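43.8 kDa insecticidal crystal protein (PDB 4JP0) serves as one component of a binary insecticidal toxin active on western corn rootworm, reaching maximal toxicity only together with its partner protein. Local coordinates at residues S80-T85 against P182-N187; H359-V364 against S373-L378; Y229-G234 against D339-T344; N194-I197 against Y202-L205. One frame throughout, in Å; residues are numbered along the deposited sequence.

How the contacts relate
From the N terminus, the loop 80-85 of the ricin B-type lectin region comes first and pairs, 97 residues on, with 182-187 just after strand 174-182; contact 1 thus ties the lectin part to the toxin part. Contact 4 follows at once, a short closure between helix 193-199 and strand 202-221, and touches contact 1 where C183 CB lies 3.5 Å from Q196 CD. Contact 3 spans the longest interval, joining strand 225-234 to strand 327-346, about 37 Å between centres from contact 4. Contact 2 closes a helical hairpin near the C terminus, about 62 Å between centres from contact 1. All four run in series; none nests or crosses.

Contact 1 of 4, residues S80-T85 against P182-N187; sequences STYSST and PCIMVN
Y82 lays one face of its ring against I184, and the CD1 methyl of that isoleucine stands over the ring centre, 4.2 Å from the centroid and 11° off the normal, which defines a CH-pi contact. Y82 CD2 lies 3.5 Å from the carbonyl oxygen I184 O. M185 comes in obliquely: its CG reaches Y82 CE2 at 3.6 Å, and its CE ends 3.8 Å from Y82 OH. The ring gets there because CG of Y82 is anti to the backbone N (chi1 172°), while the other face has the backbone N of S84 3.7 Å above its plane. A further shell surrounds both partners. The phenol oxygen Y82 OH is hydrogen-bonded to E270 OE1, and I58 touches both Y82 and I184. In 80-85, S83 OG accepts from T85 N at 3.3 Å, an ST turn; in 182-187, M185 N bonds to P182 O at 2.9 Å within a 3-10 turn. All three touching residues are buried. This is apolar packing around a tyrosine ring, joining a loop of the ricin B-type lectin region, a beta-trefoil in this family, to the first turn after strand 174-182 of the toxin region.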
# COMPACT_ATOMS: atom_id res chain seq x y z
N SER A 80 12.64 -8.80 18.33
CA SER A 80 13.42 -7.66 17.86
C SER A 80 12.55 -6.74 17.01
O SER A 80 11.48 -7.13 16.54
CB SER A 80 14.60 -8.11 16.98
OG SER A 80 15.45 -9.04 17.62
N THR A 81 13.02 -5.53 16.81
CA THR A 81 12.28 -4.61 15.96
C THR A 81 12.00 -5.21 14.56
O THR A 81 12.92 -5.67 13.87
CB THR A 81 13.10 -3.32 15.81
OG1 THR A 81 13.30 -2.74 17.10
CG2 THR A 81 12.32 -2.26 15.02
N TYR A 82 10.75 -5.13 14.12
CA TYR A 82 10.39 -5.66 12.84
C TYR A 82 11.21 -5.01 11.76
O TYR A 82 11.42 -3.80 11.77
CB TYR A 82 8.90 -5.42 12.53
CG TYR A 82 8.54 -5.81 11.12
CD1 TYR A 82 8.70 -7.13 10.68
CD2 TYR A 82 8.07 -4.86 10.22
CE1 TYR A 82 8.38 -7.51 9.38
CE2 TYR A 82 7.74 -5.23 8.92
CZ TYR A 82 7.90 -6.55 8.51
OH TYR A 82 7.56 -6.90 7.23
N SER A 83 11.70 -5.83 10.85
CA SER A 83 12.37 -5.30 9.67
C SER A 83 11.83 -6.03 8.44
O SER A 83 11.93 -7.27 8.38
CB SER A 83 13.87 -5.54 9.76
OG SER A 83 14.42 -5.36 8.45
N SER A 84 11.28 -5.28 7.45
CA SER A 84 10.68 -5.94 6.30
C SER A 84 11.73 -6.51 5.35
O SER A 84 11.40 -7.15 4.38
CB SER A 84 9.66 -5.05 5.56
OG SER A 84 10.31 -3.96 4.91
N THR A 85 13.00 -6.31 5.67
CA THR A 85 14.05 -6.87 4.85
C THR A 85 14.82 -7.95 5.57
O THR A 85 15.83 -8.43 5.06
CB THR A 85 14.99 -5.75 4.33
OG1 THR A 85 15.38 -4.89 5.41
CG2 THR A 85 14.22 -4.82 3.40
N PRO A 182 -0.66 -4.21 8.19
CA PRO A 182 -0.23 -4.48 9.57
C PRO A 182 0.44 -3.25 10.22
O PRO A 182 1.33 -2.63 9.63
CB PRO A 182 0.81 -5.57 9.37
CG PRO A 182 0.26 -6.38 8.18
CD PRO A 182 -0.23 -5.24 7.25
N CYS A 183 0.05 -2.95 11.45
CA CYS A 183 0.57 -1.76 12.12
C CYS A 183 2.09 -1.83 12.29
O CYS A 183 2.72 -0.79 12.30
CB CYS A 183 -0.14 -1.50 13.47
SG CYS A 183 0.06 -2.85 14.66
N ILE A 184 2.65 -3.03 12.40
CA ILE A 184 4.09 -3.17 12.53
C ILE A 184 4.84 -2.60 11.33
O ILE A 184 6.01 -2.26 11.45
CB ILE A 184 4.51 -4.64 12.80
CG1 ILE A 184 3.94 -5.57 11.73
CG2 ILE A 184 4.02 -5.08 14.21
CD1 ILE A 184 4.58 -6.99 11.73
N MET A 185 4.16 -2.52 10.18
CA MET A 185 4.78 -2.01 8.96
C MET A 185 4.52 -0.51 8.79
O MET A 185 4.88 0.08 7.76
CB MET A 185 4.20 -2.74 7.75
CG MET A 185 4.49 -4.22 7.76
SD MET A 185 3.57 -5.09 6.50
CE MET A 185 3.80 -6.78 7.06
N VAL A 186 3.88 0.09 9.77
CA VAL A 186 3.55 1.51 9.71
C VAL A 186 4.27 2.31 10.77
O VAL A 186 4.18 1.99 11.94
CB VAL A 186 2.04 1.72 9.90
CG1 VAL A 186 1.73 3.22 10.06
CG2 VAL A 186 1.29 1.10 8.73
N ASN A 187 5.00 3.35 10.35
CA ASN A 187 5.66 4.23 11.29
C ASN A 187 4.71 5.38 11.58
O ASN A 187 4.56 6.27 10.74
CB ASN A 187 7.00 4.71 10.73
CG ASN A 187 7.60 5.87 11.53
OD1 ASN A 187 7.54 5.85 12.78
ND2 ASN A 187 8.18 6.84 10.98

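Contact 2 of 4, residues H359-V364 against S373-L378; sequences HSYEEV and STLIKL. Unlike the reference sequence in segment 373-378: I376 (reference Lys).
Y361 places its ring beside L375 with chi1 at -82°, CG anti to the carbonyl carbon, and L375 answers with a first torsion that likewise leaves CG beside its own backbone N. The two side chains lie alongside each other, pointing opposite ways, in a helical hairpin made by helices 361-368 and 372-380. The tyrosine is met at its edge: L375 CB lies near the ring plane, 3.8 Å from Y361 CD2. I376, a residue that differs from the reference lysine, runs at about a right angle to the tyrosine, with its CG1 3.8 Å from Y361 CZ. Deeper in the hairpin V364 packs on the leucine, its CG1 3.8 Å from L375 CD1. V364 and L375 are buried, whereas Y361 and I376 remain partly exposed, so the contact grades from interior to surface. Helix 349-355 covers the inner side, with L355 against V364 and A352 against L375. The first helix begins with a capping box. S360 is the N-cap residue, and its OG accepts a weak bond from E363 N. In return S360 N donates to the carboxylate of E363, reaching OE1 at 3.2 Å with an N-H...O angle of 154°, from above the carboxylate plane and 49° out of it.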
# COMPACT_ATOMS: atom_id res chain seq x y z
N HIS A 359 -21.34 11.09 -39.27
CA HIS A 359 -22.23 12.20 -39.50
C HIS A 359 -21.80 12.91 -40.75
O HIS A 359 -20.68 12.84 -41.12
CB HIS A 359 -22.18 13.23 -38.36
CG HIS A 359 -22.76 12.76 -37.07
ND1 HIS A 359 -22.10 11.91 -36.23
CD2 HIS A 359 -23.94 13.04 -36.47
CE1 HIS A 359 -22.84 11.69 -35.17
NE2 HIS A 359 -23.96 12.36 -35.29
N SER A 360 -22.68 13.65 -41.36
CA SER A 360 -22.25 14.48 -42.48
C SER A 360 -21.62 15.81 -42.01
O SER A 360 -21.74 16.18 -40.89
CB SER A 360 -23.40 14.75 -43.42
OG SER A 360 -24.37 15.46 -42.78
N TYR A 361 -20.98 16.51 -42.93
CA TYR A 361 -20.41 17.82 -42.66
C TYR A 361 -21.48 18.73 -42.15
O TYR A 361 -21.31 19.34 -41.17
CB TYR A 361 -19.78 18.39 -43.91
CG TYR A 361 -18.41 17.89 -44.16
CD1 TYR A 361 -18.12 17.12 -45.23
CD2 TYR A 361 -17.42 18.16 -43.29
CE1 TYR A 361 -16.87 16.66 -45.42
CE2 TYR A 361 -16.18 17.71 -43.48
CZ TYR A 361 -15.90 16.97 -44.54
OH TYR A 361 -14.65 16.54 -44.67
N GLU A 362 -22.61 18.79 -42.82
CA GLU A 362 -23.66 19.70 -42.38
C GLU A 362 -24.10 19.36 -40.96
O GLU A 362 -24.38 20.25 -40.17
CB GLU A 362 -24.82 19.75 -43.39
CG GLU A 362 -24.53 20.65 -44.59
CD GLU A 362 -25.29 20.26 -45.85
OE1 GLU A 362 -25.97 21.13 -46.45
OE2 GLU A 362 -25.19 19.09 -46.28
N GLU A 363 -24.19 18.06 -40.64
CA GLU A 363 -24.58 17.66 -39.29
C GLU A 363 -23.54 18.10 -38.26
O GLU A 363 -23.86 18.68 -37.23
CB GLU A 363 -24.79 16.14 -39.18
CG GLU A 363 -26.06 15.67 -39.91
CD GLU A 363 -26.27 14.16 -39.86
OE1 GLU A 363 -25.31 13.40 -39.55
OE2 GLU A 363 -27.42 13.72 -40.15
N VAL A 364 -22.28 17.79 -38.52
CA VAL A 364 -21.24 18.19 -37.59
C VAL A 364 -21.20 19.71 -37.44
O VAL A 364 -21.08 20.23 -36.33
CB VAL A 364 -19.90 17.63 -38.01
CG1 VAL A 364 -18.81 18.06 -37.03
CG2 VAL A 364 -20.02 16.09 -38.05
N SER A 373 -15.89 24.61 -43.96
CA SER A 373 -14.55 24.77 -44.51
C SER A 373 -13.53 24.39 -43.43
O SER A 373 -12.54 23.73 -43.71
CB SER A 373 -14.30 26.20 -45.01
OG SER A 373 -14.40 27.12 -43.94
N THR A 374 -13.80 24.76 -42.19
CA THR A 374 -12.86 24.43 -41.12
C THR A 374 -12.83 22.93 -40.88
O THR A 374 -11.76 22.37 -40.61
CB THR A 374 -13.26 25.12 -39.82
OG1 THR A 374 -13.07 26.54 -39.98
CG2 THR A 374 -12.30 24.74 -38.71
N LEU A 375 -14.00 22.31 -40.94
CA LEU A 375 -14.10 20.86 -40.76
C LEU A 375 -13.21 20.16 -41.79
O LEU A 375 -12.52 19.18 -41.49
CB LEU A 375 -15.54 20.41 -40.91
CG LEU A 375 -16.44 20.78 -39.74
CD1 LEU A 375 -17.85 20.29 -40.01
CD2 LEU A 375 -15.90 20.25 -38.40
N ILE A 376 -13.21 20.67 -43.01
CA ILE A 376 -12.37 20.10 -44.03
C ILE A 376 -10.88 20.35 -43.76
O ILE A 376 -10.05 19.44 -43.88
CB ILE A 376 -12.79 20.62 -45.38
CG1 ILE A 376 -14.22 20.14 -45.68
CG2 ILE A 376 -11.77 20.18 -46.44
CD1 ILE A 376 -14.78 20.66 -47.00
N LYS A 377 -10.54 21.58 -43.37
CA LYS A 377 -9.16 21.90 -43.02
C LYS A 377 -8.70 20.98 -41.90
O LYS A 377 -7.58 20.48 -41.93
CB LYS A 377 -9.01 23.35 -42.53
CG LYS A 377 -9.03 24.41 -43.63
CD LYS A 377 -8.32 25.69 -43.16
CE LYS A 377 -8.45 26.82 -44.20
NZ LYS A 377 -7.16 27.52 -44.50
N LEU A 378 -9.57 20.77 -40.92
CA LEU A 378 -9.24 19.93 -39.77
C LEU A 378 -8.85 18.54 -40.23
O LEU A 378 -7.80 18.01 -39.84
CB LEU A 378 -10.41 19.87 -38.78
CG LEU A 378 -10.49 21.11 -37.89
CD1 LEU A 378 -11.82 21.17 -37.17
CD2 LEU A 378 -9.33 21.09 -36.91

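Contact 3 of 4, residues Y229-G234 against D339-T344; sequences YTYEWG and DTYNVT
Y231 and Y341 stack face to face, with centroids 3.6 Å apart and planes 13° from parallel. The rings overlap strongly on that evidence: Y231 CE2 sits over the middle of the Y341 ring, 3.2 Å from Y341 CE2, and the phenol oxygen Y231 OH reaches back to 3.3 Å from Y341 CG. Both tyrosines are turned for this, Y341 with CG anti to the backbone N (chi1 -175°) and Y231 with CG between N and the carbonyl carbon (chi1 64°). Equally close is the meeting of Y229 and Y341, which arrive from opposite directions, each hydroxyl at the edge of the other's ring and in its plane. Their oxygens, Y229 OH and Y341 OH, form a hydrogen bond of 2.7 Å in which either may be the donor. The looser, partly exposed side is at V343, which covers little area and brings its CG1 to 3.6 Å from Y229 OH. Between the two segments the link is made by side chains, while G234 also pairs by backbone with S336, further along the two strands. Y341 thus uses its face for stacking and its hydroxyl for bonding, and the two together fix the rotation of its ring.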
# COMPACT_ATOMS: atom_id res chain seq x y z
N TYR A 229 4.11 25.38 -25.16
CA TYR A 229 3.80 25.62 -23.76
C TYR A 229 4.37 24.52 -22.88
O TYR A 229 4.90 23.51 -23.36
CB TYR A 229 2.29 25.76 -23.56
CG TYR A 229 1.50 24.47 -23.71
CD1 TYR A 229 1.10 23.73 -22.58
CD2 TYR A 229 1.14 23.99 -24.96
CE1 TYR A 229 0.38 22.56 -22.72
CE2 TYR A 229 0.41 22.80 -25.10
CZ TYR A 229 0.04 22.10 -23.97
OH TYR A 229 -0.70 20.93 -24.10
N THR A 230 4.25 24.72 -21.58
CA THR A 230 4.73 23.74 -20.64
C THR A 230 3.69 23.54 -19.54
O THR A 230 3.05 24.49 -19.09
CB THR A 230 6.08 24.20 -20.06
OG1 THR A 230 6.60 23.20 -19.19
CG2 THR A 230 5.88 25.40 -19.14
N TYR A 231 3.49 22.30 -19.16
CA TYR A 231 2.59 22.02 -18.04
C TYR A 231 3.41 21.26 -17.03
O TYR A 231 4.46 20.72 -17.37
CB TYR A 231 1.34 21.23 -18.45
CG TYR A 231 1.61 19.84 -18.96
CD1 TYR A 231 1.68 18.76 -18.08
CD2 TYR A 231 1.77 19.59 -20.32
CE1 TYR A 231 1.92 17.50 -18.54
CE2 TYR A 231 2.00 18.31 -20.78
CZ TYR A 231 2.07 17.27 -19.88
OH TYR A 231 2.30 15.99 -20.29
N GLU A 232 2.94 21.24 -15.79
CA GLU A 232 3.61 20.57 -14.70
C GLU A 232 2.98 19.22 -14.38
O GLU A 232 1.79 19.03 -14.52
CB GLU A 232 3.50 21.44 -13.46
CG GLU A 232 4.19 22.79 -13.62
CD GLU A 232 3.89 23.71 -12.45
OE1 GLU A 232 3.44 23.20 -11.39
OE2 GLU A 232 4.10 24.94 -12.60
N TRP A 233 3.80 18.29 -13.92
CA TRP A 233 3.27 17.01 -13.46
C TRP A 233 4.25 16.46 -12.45
O TRP A 233 5.26 17.11 -12.15
CB TRP A 233 3.05 16.04 -14.61
CG TRP A 233 4.30 15.70 -15.39
CD1 TRP A 233 4.90 16.44 -16.37
CD2 TRP A 233 5.07 14.51 -15.25
NE1 TRP A 233 6.01 15.78 -16.85
CE2 TRP A 233 6.13 14.59 -16.17
CE3 TRP A 233 4.97 13.39 -14.42
CZ2 TRP A 233 7.09 13.59 -16.28
CZ3 TRP A 233 5.91 12.40 -14.54
CH2 TRP A 233 6.97 12.50 -15.46
N GLY A 234 3.97 15.28 -11.93
CA GLY A 234 4.82 14.70 -10.90
C GLY A 234 4.15 14.87 -9.54
O GLY A 234 2.97 14.59 -9.37
N ASP A 339 1.92 10.17 -18.52
CA ASP A 339 1.43 9.30 -19.58
C ASP A 339 -0.10 9.35 -19.68
O ASP A 339 -0.71 8.80 -20.61
CB ASP A 339 1.93 7.87 -19.40
CG ASP A 339 3.34 7.68 -19.93
OD1 ASP A 339 3.77 8.49 -20.79
OD2 ASP A 339 4.10 6.77 -19.56
N THR A 340 -0.74 10.03 -18.74
CA THR A 340 -2.19 10.13 -18.81
C THR A 340 -2.65 11.48 -19.31
O THR A 340 -3.85 11.76 -19.32
CB THR A 340 -2.85 9.91 -17.44
OG1 THR A 340 -2.44 10.94 -16.53
CG2 THR A 340 -2.38 8.60 -16.82
N TYR A 341 -1.72 12.31 -19.75
CA TYR A 341 -2.05 13.67 -20.15
C TYR A 341 -2.99 13.66 -21.34
O TYR A 341 -2.72 12.99 -22.35
CB TYR A 341 -0.74 14.44 -20.47
CG TYR A 341 -0.94 15.90 -20.78
CD1 TYR A 341 -1.41 16.79 -19.81
CD2 TYR A 341 -0.62 16.40 -22.02
CE1 TYR A 341 -1.58 18.14 -20.09
CE2 TYR A 341 -0.79 17.77 -22.31
CZ TYR A 341 -1.27 18.62 -21.35
OH TYR A 341 -1.43 19.95 -21.67
N ASN A 342 -4.08 14.41 -21.24
CA ASN A 342 -4.98 14.52 -22.38
C ASN A 342 -5.36 15.95 -22.52
O ASN A 342 -5.57 16.62 -21.52
CB ASN A 342 -6.26 13.73 -22.13
CG ASN A 342 -6.09 12.28 -22.44
OD1 ASN A 342 -6.32 11.86 -23.59
ND2 ASN A 342 -5.66 11.49 -21.43
N VAL A 343 -5.44 16.43 -23.76
CA VAL A 343 -5.91 17.81 -23.93
C VAL A 343 -7.31 17.85 -24.54
O VAL A 343 -7.76 16.91 -25.23
CB VAL A 343 -4.95 18.62 -24.83
CG1 VAL A 343 -3.63 18.84 -24.12
CG2 VAL A 343 -4.73 17.90 -26.16
N THR A 344 -8.02 18.95 -24.30
CA THR A 344 -9.32 19.09 -24.94
C THR A 344 -9.46 20.53 -25.33
O THR A 344 -8.83 21.42 -24.76
CB THR A 344 -10.47 18.53 -24.04
OG1 THR A 344 -11.71 18.54 -24.77
CG2 THR A 344 -10.74 19.43 -22.82

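Contact 4 of 4, residues N194-I197 against Y202-L205; sequences NTQI and YYIL
Q196 and Y203 meet through a single hydrogen bond: NE2 of Q196 donates to OH of Y203 at 2.9 Å, with an N-H...O angle of 170°, which is almost straight. The glutamine has to reach for it. Its CG stands anti to the backbone N and the chain continues extended to CD, carrying the amide to the tyrosine hydroxyl; a last turn of 51° about CG-CD then sets the amide so that the tyrosine oxygen lies close to its plane. The two side chains cross at about a right angle, and amide and ring planes stand 87° apart. Q196 CG lies beside the bond, at the ring edge and in the ring plane, 3.6 Å from Y203 OH and 4.0 Å from Y203 CE1. The phenol oxygen has a second and stronger polar partner in D188, a residue that also touches Q196, so the buried Y203 hydroxyl has two hydrogen-bond partners, Q196 NE2 and D188 OD2. The glutamine is buried as well, and C183 packs on both residues. The contact joins helix 193-199 to the start of strand 202-221, only a short turn apart in sequence. There the strand is paired with strand 174-182 on one flank and strand 307-323 on the other, and L320 and R322 of the latter touch the Y203 side chain.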
# COMPACT_ATOMS: atom_id res chain seq x y z
N ASN A 194 2.36 -0.01 21.68
CA ASN A 194 1.46 -0.91 22.40
C ASN A 194 0.02 -0.47 22.23
O ASN A 194 -0.85 -1.29 22.02
CB ASN A 194 1.86 -1.08 23.88
CG ASN A 194 3.20 -1.81 24.04
OD1 ASN A 194 3.64 -2.49 23.12
ND2 ASN A 194 3.88 -1.62 25.19
N THR A 195 -0.21 0.84 22.27
CA THR A 195 -1.55 1.34 22.09
C THR A 195 -2.01 1.15 20.65
O THR A 195 -3.17 0.85 20.39
CB THR A 195 -1.62 2.82 22.44
OG1 THR A 195 -1.18 3.00 23.80
CG2 THR A 195 -3.07 3.28 22.48
N GLN A 196 -1.06 1.31 19.73
CA GLN A 196 -1.28 1.07 18.32
C GLN A 196 -1.85 -0.33 18.01
O GLN A 196 -2.88 -0.50 17.35
CB GLN A 196 0.04 1.27 17.56
CG GLN A 196 -0.12 1.21 16.06
CD GLN A 196 1.19 1.21 15.32
OE1 GLN A 196 2.07 0.41 15.64
NE2 GLN A 196 1.34 2.11 14.33
N ILE A 197 -1.16 -1.36 18.48
CA ILE A 197 -1.62 -2.70 18.18
C ILE A 197 -2.97 -3.04 18.87
O ILE A 197 -3.70 -3.89 18.40
CB ILE A 197 -0.53 -3.75 18.50
CG1 ILE A 197 -0.80 -5.02 17.68
CG2 ILE A 197 -0.50 -4.05 20.01
CD1 ILE A 197 0.42 -5.93 17.56
N TYR A 202 -4.63 -3.08 12.28
CA TYR A 202 -4.56 -2.90 10.83
C TYR A 202 -4.89 -1.50 10.44
O TYR A 202 -5.93 -0.96 10.84
CB TYR A 202 -5.48 -3.86 10.09
CG TYR A 202 -5.00 -5.29 10.18
CD1 TYR A 202 -5.41 -6.12 11.24
CD2 TYR A 202 -4.09 -5.79 9.25
CE1 TYR A 202 -4.96 -7.47 11.34
CE2 TYR A 202 -3.64 -7.11 9.34
CZ TYR A 202 -4.07 -7.93 10.37
OH TYR A 202 -3.57 -9.20 10.44
N TYR A 203 -4.01 -0.89 9.64
CA TYR A 203 -4.31 0.45 9.08
C TYR A 203 -4.97 0.25 7.73
O TYR A 203 -4.77 -0.78 7.08
CB TYR A 203 -3.00 1.24 8.86
CG TYR A 203 -2.45 1.87 10.14
CD1 TYR A 203 -2.11 1.09 11.24
CD2 TYR A 203 -2.28 3.28 10.23
CE1 TYR A 203 -1.64 1.68 12.43
CE2 TYR A 203 -1.80 3.86 11.35
CZ TYR A 203 -1.47 3.06 12.46
OH TYR A 203 -0.99 3.66 13.59
N ILE A 204 -5.72 1.26 7.27
CA ILE A 204 -6.34 1.23 5.96
C ILE A 204 -5.54 2.10 4.99
O ILE A 204 -5.29 3.28 5.24
CB ILE A 204 -7.78 1.78 6.05
CG1 ILE A 204 -8.61 0.89 6.96
CG2 ILE A 204 -8.48 1.80 4.66
CD1 ILE A 204 -9.96 1.57 7.38
N LEU A 205 -5.11 1.48 3.91
CA LEU A 205 -4.38 2.21 2.85
C LEU A 205 -5.31 2.23 1.60
O LEU A 205 -5.73 1.19 1.07
CB LEU A 205 -3.03 1.52 2.59
CG LEU A 205 -2.15 2.04 1.45
CD1 LEU A 205 -1.91 3.55 1.57
CD2 LEU A 205 -0.82 1.25 1.39